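PDB 3DXO: uncharacterized SnoaL-like Protein from Agrobacterium tumefaciens str. C58, which is of unknown function but belongs to the SnoaL-like family of the NTF2 clan and is a putative isomerase. Local coordinates for residues A14-E19 against Y65-A70; T7-Y12 against T80-R85; E22-L27 against A57-F62. One frame throughout, in Å; residues are numbered along the deposited sequence.

How the contacts relate
Helix 3-17 serves two of the three contacts: its middle packs on strand 79-87 in contact 2, and its C-terminal end meets strand 66-76 in contact 1. These two strands are antiparallel neighbours in the curved mixed sheet, and the contact centres are about 10 Å apart. Contact 3 joins helices 21-31 and 47-61; its centre is also about 10 Å from that of contact 1 but about 17 Å from that of contact 2, on the opposite side of the chain's centre. Along the chain the contacts are nested, 3 within 1 within 2. Contacts 1 and 2 thus place helix 3-17 on the sheet, while contact 3 lies beside its end, where NH1 of R59 is probably hydrogen-bonded to W16 O.

Contact 1 of 3, residues A14-E19 against Y65-A70; sequences AAWNEE and YRFVLA
With CG of N17 turned away from its own carbonyl carbon and beside the backbone N (chi1 -74°), the carboxamide leaves the last part of helix 3-17 and reaches the backbone of F67. F67 has its CG in the same kind of position, which carries the benzyl ring toward W16. The N17 amide makes two hydrogen bonds with a single residue of the strand. The backbone N-H of F67 points at OD1 of N17, with N and OD1 3.0 Å apart, and meets a lone pair in the carbonyl plane of the amide; N17 ND2 gives a hydrogen to F67 O, again at 3.0 Å. This second bond is almost straight (178°), and the oxygen lies practically in the plane of the amide, although the nitrogen is slightly tilted from the plane of the F67 carbonyl. OD1 of N17 also lies near the plane of the F67 ring, at its edge, 3.5 Å from CD1.

The aromatic part of the contact is edge-to-face: the six-membered ring of W16 turns its edge toward the face of F67, with centroids 5.5 Å apart and planes at 66°. CB of W16 adds an apolar touch, 3.9 Å from CD1 of F67. Helix 47-61 also packs on W16, while W84 meets F67 edge-to-face.

Strand 66-76 is an outermost strand of the sheet in this chain, and its R66 and V68 pair through their backbones with strand 79-87. N17 therefore supplies the polar groups of F67, on the other edge, with partners much as a further strand would, and the paired bonds fix the rotation of its amide.

Contact 2 of 3, residues T7-Y12 against T80-R85; sequences TIAQTY and TRFSWR
The ring of F82 takes up the apolar contacts, meeting A9 and Y12 of the helix in different ways. A9 offers a CH-pi contact: its CB lies over one face of the ring, 4.0 Å from the centroid and offset toward the rim. Y12 comes at the edge of F82, its CD1 near the plane of that ring and 3.3 Å from CZ. The two rings are oblique to each other, with planes at 59° and centroids 5.2 Å apart. Beyond the rings, Y12 OH makes a weak hydrogen bond to a bound diethylene glycol, probably from the crystallisation liquor. CG of F82 sits between its backbone N and carbonyl carbon (chi1 61°), a torsion that brings the ring up beneath the helix.

This is the N-terminal helix of an NTF2-like fold lying against the curved sheet; the local helix and strand axes approach to 8.7 Å at an angle of 55°. V101 of strand 93-103 and P73 of strand 66-76 also pack on F82.

At the other end of the contact a methyl meets a hydroxyl without a hydrogen bond, CD1 of I8 lying 3.4 Å from OG1 of T80. That hydroxyl is satisfied by ND1 of H5, about one turn before I8 in helix 3-17.

Contact 3 of 3, residues E22-L27 against A57-F62; sequences ERRRHL and AARQKF
R24 and R59 are the residues of 22-27 and 57-62 that touch, arginine to arginine, and the backbones remain far apart, with the CA atoms of these two residues 11.8 Å from each other. Along 57-62 the last turn of helix 47-61 comes first. A57 O accepts the backbone N of K61, and A58 O receives a weak bond from the N of F62.

R59 follows and spans the gap. The bend at chi3 (53°) swings NE and the guanidinium off the line of the chain, leaving CD and NE beside NH1 of R24, while the guanidinium turns toward the end of helix 3-17. R24 comes from the facing helix with CG opposite its backbone N (chi1 -155°), and its NH1 lies beside the CD-NE bond of R59, 3.3 Å from NE. Both nitrogens are donors and form no hydrogen bond, and the guanidinium planes stand nearly perpendicular, at 83°. The like charges probably oppose each other, an effect that would be offset on the R59 side by the hydrogen bond from its NH1 to W16 O; the carbonyl end of helix 3-17 would favour a positive charge there. On the R24 side, E18 packs against the arginine.

K61 comes next, and its NZ is hydrogen-bonded to a bound diethylene glycol, probably from the crystallisation liquor. F62 is the first residue to leave helical geometry, and its ring meets that of Y65 edge-to-face.

The two arginines thus meet beside the C-terminal end of helix 3-17. Helix 21-31 follows that helix in the chain after a short turn, whereas helix 47-61 ends at K61 and a short loop from F62 to Y65 leads into strand 66-76, an outermost strand of the sheet within this chain.

Contact 1 of 3, residues A14-E19 against Y65-A70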
loop_
_atom_site.group_PDB
_atom_site.type_symbol
_atom_site.label_atom_id
_atom_site.label_comp_id
_atom_site.label_asym_id
_atom_site.label_seq_id
_atom_site.Cartn_x
_atom_site.Cartn_y
_atom_site.Cartn_z
ATOM N N ALA B 14 15.164 -6.510 8.562
ATOM C CA ALA B 14 16.431 -6.655 9.302
ATOM C C ALA B 14 16.546 -5.570 10.382
ATOM O O ALA B 14 17.009 -5.841 11.508
ATOM C CB ALA B 14 17.597 -6.576 8.376
ATOM N N ALA B 15 16.118 -4.357 10.035
ATOM C CA ALA B 15 16.136 -3.256 10.962
ATOM C C ALA B 15 15.154 -3.542 12.081
ATOM O O ALA B 15 15.487 -3.307 13.213
ATOM C CB ALA B 15 15.807 -1.939 10.265
ATOM N N TRP B 16 13.956 -4.041 11.783
ATOM C CA TRP B 16 12.980 -4.316 12.850
ATOM C C TRP B 16 13.381 -5.485 13.741
ATOM O O TRP B 16 12.967 -5.566 14.875
ATOM C CB TRP B 16 11.576 -4.583 12.291
ATOM C CG TRP B 16 10.849 -3.346 11.922
ATOM C CD1 TRP B 16 10.889 -2.708 10.727
ATOM C CD2 TRP B 16 9.977 -2.574 12.763
ATOM N NE1 TRP B 16 10.081 -1.596 10.756
ATOM C CE2 TRP B 16 9.512 -1.486 11.993
ATOM C CE3 TRP B 16 9.501 -2.728 14.069
ATOM C CZ2 TRP B 16 8.623 -0.545 12.489
ATOM C CZ3 TRP B 16 8.619 -1.795 14.568
ATOM C CH2 TRP B 16 8.194 -0.710 13.789
ATOM N N ASN B 17 14.168 -6.404 13.222
ATOM C CA ASN B 17 14.563 -7.588 13.989
ATOM C C ASN B 17 15.890 -7.468 14.684
ATOM O O ASN B 17 16.329 -8.396 15.350
ATOM C CB ASN B 17 14.612 -8.800 13.065
ATOM C CG ASN B 17 13.258 -9.282 12.694
ATOM O OD1 ASN B 17 12.396 -9.454 13.560
ATOM N ND2 ASN B 17 13.054 -9.550 11.403
ATOM N N GLU B 18 16.564 -6.345 14.474
ATOM C CA GLU B 18 17.847 -6.102 15.094
ATOM C C GLU B 18 17.647 -5.856 16.594
ATOM O O GLU B 18 16.916 -4.946 17.049
ATOM C CB GLU B 18 18.578 -4.954 14.415
ATOM C CG GLU B 18 19.843 -4.532 15.132
ATOM C CD GLU B 18 20.816 -5.672 15.375
ATOM O OE1 GLU B 18 21.004 -6.495 14.491
ATOM O OE2 GLU B 18 21.409 -5.749 16.453
ATOM N N GLU B 19 18.335 -6.709 17.334
ATOM C CA GLU B 19 18.323 -6.765 18.787
ATOM C C GLU B 19 19.017 -5.556 19.457
ATOM O O GLU B 19 18.522 -5.011 20.421
ATOM C CB GLU B 19 18.970 -8.106 19.147
ATOM C CG GLU B 19 19.134 -8.411 20.554
ATOM C CD GLU B 19 20.438 -7.888 21.142
ATOM O OE1 GLU B 19 21.511 -7.950 20.511
ATOM O OE2 GLU B 19 20.367 -7.445 22.305
ATOM N N TYR B 65 9.466 -10.768 20.396
ATOM C CA TYR B 65 8.718 -10.953 19.154
ATOM C C TYR B 65 9.604 -10.782 17.921
ATOM O O TYR B 65 10.658 -10.184 17.989
ATOM C CB TYR B 65 7.499 -10.035 19.092
ATOM C CG TYR B 65 6.367 -10.492 20.019
ATOM C CD1 TYR B 65 6.440 -10.281 21.380
ATOM C CD2 TYR B 65 5.250 -11.174 19.527
ATOM C CE1 TYR B 65 5.454 -10.734 22.229
ATOM C CE2 TYR B 65 4.244 -11.613 20.380
ATOM C CZ TYR B 65 4.351 -11.390 21.726
ATOM O OH TYR B 65 3.367 -11.809 22.596
ATOM N N ARG B 66 9.209 -11.384 16.808
ATOM C CA ARG B 66 9.965 -11.273 15.582
ATOM C C ARG B 66 9.031 -10.980 14.433
ATOM O O ARG B 66 7.843 -11.233 14.521
ATOM C CB ARG B 66 10.644 -12.572 15.314
ATOM C CG ARG B 66 11.791 -12.882 16.195
ATOM C CD ARG B 66 12.002 -14.377 16.228
ATOM N NE ARG B 66 12.012 -14.879 14.861
ATOM C CZ ARG B 66 11.669 -16.118 14.508
ATOM N NH1 ARG B 66 11.244 -17.006 15.443
ATOM N NH2 ARG B 66 11.723 -16.458 13.204
ATOM N N PHE B 67 9.579 -10.464 13.340
ATOM C CA PHE B 67 8.796 -10.132 12.135
ATOM C C PHE B 67 9.342 -10.952 10.966
ATOM O O PHE B 67 10.423 -10.671 10.504
ATOM C CB PHE B 67 8.900 -8.619 11.868
ATOM C CG PHE B 67 8.609 -7.784 13.077
ATOM C CD1 PHE B 67 9.615 -7.448 13.960
ATOM C CD2 PHE B 67 7.325 -7.401 13.370
ATOM C CE1 PHE B 67 9.354 -6.702 15.103
ATOM C CE2 PHE B 67 7.042 -6.644 14.511
ATOM C CZ PHE B 67 8.057 -6.301 15.379
ATOM N N VAL B 68 8.597 -11.948 10.496
ATOM C CA VAL B 68 9.077 -12.850 9.472
ATOM C C VAL B 68 8.327 -12.623 8.169
ATOM O O VAL B 68 7.096 -12.507 8.139
ATOM C CB VAL B 68 8.895 -14.311 9.927
ATOM C CG1 VAL B 68 9.376 -15.255 8.877
ATOM C CG2 VAL B 68 9.596 -14.528 11.246
ATOM N N LEU B 69 9.084 -12.602 7.083
ATOM C CA LEU B 69 8.531 -12.342 5.778
ATOM C C LEU B 69 7.532 -13.445 5.418
ATOM O O LEU B 69 7.741 -14.589 5.770
ATOM C CB LEU B 69 9.667 -12.259 4.755
ATOM C CG LEU B 69 9.428 -11.783 3.320
ATOM C CD1 LEU B 69 8.988 -10.311 3.250
ATOM C CD2 LEU B 69 10.711 -11.993 2.551
ATOM N N ALA B 70 6.426 -13.057 4.783
ATOM C CA ALA B 70 5.373 -13.954 4.324
ATOM C C ALA B 70 5.176 -13.687 2.833
ATOM O O ALA B 70 5.129 -12.541 2.398
ATOM C CB ALA B 70 4.087 -13.705 5.077
#

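Contact 2 of 3, residues T7-Y12 against T80-R85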
loop_
_atom_site.group_PDB
_atom_site.type_symbol
_atom_site.label_atom_id
_atom_site.label_comp_id
_atom_site.label_asym_id
_atom_site.label_seq_id
_atom_site.Cartn_x
_atom_site.Cartn_y
_atom_site.Cartn_z
ATOM N N THR B 7 15.256 -7.760 -1.651
ATOM C CA THR B 7 16.326 -7.101 -0.891
ATOM C C THR B 7 15.744 -5.968 -0.020
ATOM O O THR B 7 16.072 -5.835 1.167
ATOM C CB THR B 7 17.413 -6.547 -1.842
ATOM O OG1 THR B 7 17.945 -7.630 -2.626
ATOM C CG2 THR B 7 18.511 -5.839 -1.078
ATOM N N ILE B 8 14.858 -5.175 -0.607
ATOM C CA ILE B 8 14.273 -4.060 0.116
ATOM C C ILE B 8 13.461 -4.594 1.303
ATOM O O ILE B 8 13.624 -4.100 2.431
ATOM C CB ILE B 8 13.446 -3.156 -0.824
ATOM C CG1 ILE B 8 14.381 -2.527 -1.883
ATOM C CG2 ILE B 8 12.733 -2.072 -0.033
ATOM C CD1 ILE B 8 13.687 -1.932 -3.120
ATOM N N ALA B 9 12.653 -5.638 1.065
ATOM C CA ALA B 9 11.837 -6.221 2.128
ATOM C C ALA B 9 12.755 -6.751 3.238
ATOM O O ALA B 9 12.545 -6.477 4.431
ATOM C CB ALA B 9 10.961 -7.311 1.584
ATOM N N GLN B 10 13.813 -7.444 2.835
ATOM C CA GLN B 10 14.771 -8.007 3.802
ATOM C C GLN B 10 15.510 -6.976 4.588
ATOM O O GLN B 10 15.681 -7.162 5.763
ATOM C CB GLN B 10 15.793 -8.900 3.119
ATOM C CG GLN B 10 15.187 -10.181 2.602
ATOM C CD GLN B 10 16.092 -10.894 1.668
ATOM O OE1 GLN B 10 16.967 -10.293 1.065
ATOM N NE2 GLN B 10 15.884 -12.188 1.525
ATOM N N THR B 11 15.972 -5.915 3.931
ATOM C CA THR B 11 16.685 -4.804 4.588
ATOM C C THR B 11 15.752 -4.115 5.577
ATOM O O THR B 11 16.155 -3.752 6.687
ATOM C CB THR B 11 17.169 -3.759 3.549
ATOM O OG1 THR B 11 18.136 -4.358 2.684
ATOM C CG2 THR B 11 17.777 -2.559 4.231
ATOM N N TYR B 12 14.499 -3.938 5.168
ATOM C CA TYR B 12 13.509 -3.314 6.034
ATOM C C TYR B 12 13.300 -4.170 7.308
ATOM O O TYR B 12 13.447 -3.659 8.423
ATOM C CB TYR B 12 12.197 -3.090 5.267
ATOM C CG TYR B 12 11.053 -2.600 6.112
ATOM C CD1 TYR B 12 10.249 -3.498 6.781
ATOM C CD2 TYR B 12 10.785 -1.241 6.261
ATOM C CE1 TYR B 12 9.216 -3.074 7.563
ATOM C CE2 TYR B 12 9.746 -0.802 7.050
ATOM C CZ TYR B 12 8.959 -1.732 7.691
ATOM O OH TYR B 12 7.893 -1.352 8.488
ATOM N N THR B 80 7.831 -0.957 -3.420
ATOM C CA THR B 80 7.912 -2.346 -3.017
ATOM C C THR B 80 6.753 -2.648 -2.052
ATOM O O THR B 80 6.381 -1.821 -1.238
ATOM C CB THR B 80 9.256 -2.643 -2.341
ATOM O OG1 THR B 80 10.311 -2.416 -3.289
ATOM C CG2 THR B 80 9.302 -4.084 -1.829
ATOM N N ARG B 81 6.156 -3.821 -2.200
ATOM C CA ARG B 81 5.103 -4.295 -1.310
ATOM C C ARG B 81 5.439 -5.684 -0.802
ATOM O O ARG B 81 5.854 -6.557 -1.571
ATOM C CB ARG B 81 3.759 -4.410 -2.013
ATOM C CG ARG B 81 2.749 -5.174 -1.144
ATOM C CD ARG B 81 1.397 -5.382 -1.771
ATOM N NE ARG B 81 1.435 -6.221 -2.953
ATOM C CZ ARG B 81 0.366 -6.798 -3.469
ATOM N NH1 ARG B 81 -0.809 -6.671 -2.888
ATOM N NH2 ARG B 81 0.468 -7.522 -4.567
ATOM N N PHE B 82 5.214 -5.888 0.487
ATOM C CA PHE B 82 5.473 -7.168 1.111
ATOM C C PHE B 82 4.669 -7.313 2.376
ATOM O O PHE B 82 4.160 -6.323 2.936
ATOM C CB PHE B 82 6.964 -7.322 1.436
ATOM C CG PHE B 82 7.487 -6.289 2.382
ATOM C CD1 PHE B 82 7.446 -6.499 3.749
ATOM C CD2 PHE B 82 8.021 -5.101 1.906
ATOM C CE1 PHE B 82 7.932 -5.510 4.645
ATOM C CE2 PHE B 82 8.491 -4.125 2.778
ATOM C CZ PHE B 82 8.450 -4.326 4.143
ATOM N N SER B 83 4.555 -8.561 2.819
ATOM C CA SER B 83 3.842 -8.885 4.053
ATOM C C SER B 83 4.719 -9.690 4.991
ATOM O O SER B 83 5.673 -10.333 4.561
ATOM C CB SER B 83 2.532 -9.602 3.771
ATOM O OG SER B 83 1.640 -8.691 3.152
ATOM N N TRP B 84 4.393 -9.610 6.284
ATOM C CA TRP B 84 5.159 -10.278 7.320
ATOM C C TRP B 84 4.227 -10.760 8.418
ATOM O O TRP B 84 3.141 -10.235 8.556
ATOM C CB TRP B 84 6.202 -9.310 7.910
ATOM C CG TRP B 84 5.584 -8.060 8.373
ATOM C CD1 TRP B 84 5.460 -6.912 7.659
ATOM C CD2 TRP B 84 4.931 -7.825 9.640
ATOM N NE1 TRP B 84 4.808 -5.961 8.412
ATOM C CE2 TRP B 84 4.459 -6.498 9.624
ATOM C CE3 TRP B 84 4.704 -8.604 10.773
ATOM C CZ2 TRP B 84 3.743 -5.929 10.691
ATOM C CZ3 TRP B 84 4.006 -8.033 11.855
ATOM C CH2 TRP B 84 3.539 -6.705 11.797
ATOM N N ARG B 85 4.688 -11.733 9.199
ATOM C CA ARG B 85 3.956 -12.297 10.311
ATOM C C ARG B 85 4.697 -11.976 11.609
ATOM O O ARG B 85 5.931 -11.915 11.628
ATOM C CB ARG B 85 3.885 -13.823 10.157
ATOM C CG ARG B 85 3.272 -14.360 8.854
ATOM C CD ARG B 85 1.884 -13.791 8.598
ATOM N NE ARG B 85 0.983 -14.076 9.699
ATOM C CZ ARG B 85 -0.183 -13.479 9.887
ATOM N NH1 ARG B 85 -0.590 -12.552 9.038
ATOM N NH2 ARG B 85 -0.929 -13.792 10.940
#

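Contact 3 of 3, residues E22-L27 against A57-F62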
loop_
_atom_site.group_PDB
_atom_site.type_symbol
_atom_site.label_atom_id
_atom_site.label_comp_id
_atom_site.label_asym_id
_atom_site.label_seq_id
_atom_site.Cartn_x
_atom_site.Cartn_y
_atom_site.Cartn_z
ATOM N N GLU B 22 22.036 0.238 18.977
ATOM C CA GLU B 22 23.076 0.900 18.203
ATOM C C GLU B 22 23.206 0.377 16.800
ATOM O O GLU B 22 23.272 1.149 15.870
ATOM C CB GLU B 22 24.398 0.680 18.854
ATOM C CG GLU B 22 24.669 1.624 19.929
ATOM C CD GLU B 22 25.824 2.497 19.546
ATOM O OE1 GLU B 22 26.705 1.992 18.766
ATOM O OE2 GLU B 22 25.872 3.664 20.045
ATOM N N ARG B 23 23.272 -0.932 16.641
ATOM C CA ARG B 23 23.368 -1.484 15.316
ATOM C C ARG B 23 22.193 -1.049 14.467
ATOM O O ARG B 23 22.357 -0.768 13.273
ATOM C CB ARG B 23 23.448 -2.989 15.364
ATOM C CG ARG B 23 24.761 -3.444 15.931
ATOM C CD ARG B 23 24.897 -4.948 15.857
ATOM N NE ARG B 23 26.202 -5.376 16.375
ATOM C CZ ARG B 23 26.698 -6.613 16.303
ATOM N NH1 ARG B 23 26.052 -7.571 15.637
ATOM N NH2 ARG B 23 27.892 -6.866 16.802
ATOM N N ARG B 24 21.023 -0.943 15.090
ATOM C CA ARG B 24 19.834 -0.515 14.383
ATOM C C ARG B 24 19.927 0.924 13.899
ATOM O O ARG B 24 19.453 1.221 12.808
ATOM C CB ARG B 24 18.671 -0.666 15.284
ATOM C CG ARG B 24 17.338 -0.830 14.571
ATOM C CD ARG B 24 16.210 -1.021 15.607
ATOM N NE ARG B 24 16.828 -1.646 16.782
ATOM C CZ ARG B 24 16.210 -2.038 17.857
ATOM N NH1 ARG B 24 14.953 -1.915 17.898
ATOM N NH2 ARG B 24 16.849 -2.588 18.860
ATOM N N ARG B 25 20.522 1.827 14.673
ATOM C CA ARG B 25 20.670 3.203 14.171
ATOM C C ARG B 25 21.477 3.187 12.900
ATOM O O ARG B 25 21.131 3.816 11.909
ATOM C CB ARG B 25 21.337 4.129 15.167
ATOM C CG ARG B 25 20.521 4.343 16.362
ATOM C CD ARG B 25 21.163 5.361 17.276
ATOM N NE ARG B 25 20.560 5.180 18.584
ATOM C CZ ARG B 25 21.137 4.621 19.646
ATOM N NH1 ARG B 25 22.442 4.248 19.665
ATOM N NH2 ARG B 25 20.401 4.492 20.754
ATOM N N HIS B 26 22.557 2.436 12.940
ATOM C CA HIS B 26 23.452 2.232 11.790
ATOM C C HIS B 26 22.669 1.692 10.595
ATOM O O HIS B 26 22.820 2.131 9.489
ATOM C CB HIS B 26 24.625 1.280 12.169
ATOM C CG HIS B 26 25.295 0.620 10.995
ATOM N ND1 HIS B 26 26.194 1.273 10.176
ATOM C CD2 HIS B 26 25.204 -0.645 10.517
ATOM C CE1 HIS B 26 26.604 0.449 9.231
ATOM N NE2 HIS B 26 26.025 -0.724 9.420
ATOM N N LEU B 27 21.816 0.712 10.837
ATOM C CA LEU B 27 21.038 0.110 9.750
ATOM C C LEU B 27 20.036 1.103 9.133
ATOM O O LEU B 27 19.949 1.204 7.921
ATOM C CB LEU B 27 20.280 -1.148 10.226
ATOM C CG LEU B 27 21.046 -2.404 10.681
ATOM C CD1 LEU B 27 20.119 -3.512 11.201
ATOM C CD2 LEU B 27 21.924 -2.903 9.549
ATOM N N ALA B 57 11.004 1.695 20.629
ATOM C CA ALA B 57 9.851 1.774 21.535
ATOM C C ALA B 57 8.910 0.586 21.284
ATOM O O ALA B 57 8.431 -0.035 22.226
ATOM C CB ALA B 57 9.119 3.103 21.378
ATOM N N ALA B 58 8.680 0.270 20.012
ATOM C CA ALA B 58 7.820 -0.841 19.594
ATOM C C ALA B 58 8.304 -2.167 20.179
ATOM O O ALA B 58 7.546 -2.938 20.776
ATOM C CB ALA B 58 7.782 -0.916 18.065
ATOM N N ARG B 59 9.592 -2.405 20.024
ATOM C CA ARG B 59 10.201 -3.623 20.521
ATOM C C ARG B 59 10.213 -3.724 22.011
ATOM O O ARG B 59 10.072 -4.823 22.528
ATOM C CB ARG B 59 11.604 -3.780 19.974
ATOM C CG ARG B 59 11.584 -4.136 18.472
ATOM C CD ARG B 59 12.944 -4.082 17.897
ATOM N NE ARG B 59 13.870 -4.893 18.684
ATOM C CZ ARG B 59 14.160 -6.173 18.454
ATOM N NH1 ARG B 59 13.666 -6.819 17.415
ATOM N NH2 ARG B 59 14.991 -6.800 19.267
ATOM N N GLN B 60 10.359 -2.606 22.711
ATOM C CA GLN B 60 10.288 -2.641 24.170
ATOM C C GLN B 60 8.905 -3.072 24.633
ATOM O O GLN B 60 8.787 -3.710 25.671
ATOM C CB GLN B 60 10.748 -1.327 24.800
ATOM C CG GLN B 60 12.253 -1.156 24.549
ATOM C CD GLN B 60 12.929 0.038 25.217
ATOM O OE1 GLN B 60 12.353 0.745 26.041
ATOM N NE2 GLN B 60 14.179 0.244 24.864
ATOM N N LYS B 61 7.867 -2.774 23.857
ATOM C CA LYS B 61 6.518 -3.226 24.202
ATOM C C LYS B 61 6.244 -4.682 23.784
ATOM O O LYS B 61 5.332 -5.308 24.307
ATOM C CB LYS B 61 5.483 -2.337 23.562
ATOM C CG LYS B 61 5.558 -0.904 24.043
ATOM C CD LYS B 61 4.501 -0.053 23.322
ATOM C CE LYS B 61 4.579 1.404 23.694
ATOM N NZ LYS B 61 3.475 2.169 23.073
ATOM N N PHE B 62 7.018 -5.218 22.850
ATOM C CA PHE B 62 6.847 -6.600 22.398
ATOM C C PHE B 62 8.163 -7.347 22.427
ATOM O O PHE B 62 8.611 -7.804 21.403
ATOM C CB PHE B 62 6.289 -6.621 20.969
ATOM C CG PHE B 62 4.826 -6.223 20.877
ATOM C CD1 PHE B 62 4.445 -4.897 20.921
ATOM C CD2 PHE B 62 3.823 -7.213 20.706
ATOM C CE1 PHE B 62 3.057 -4.541 20.798
ATOM C CE2 PHE B 62 2.449 -6.889 20.603
ATOM C CZ PHE B 62 2.059 -5.559 20.660
#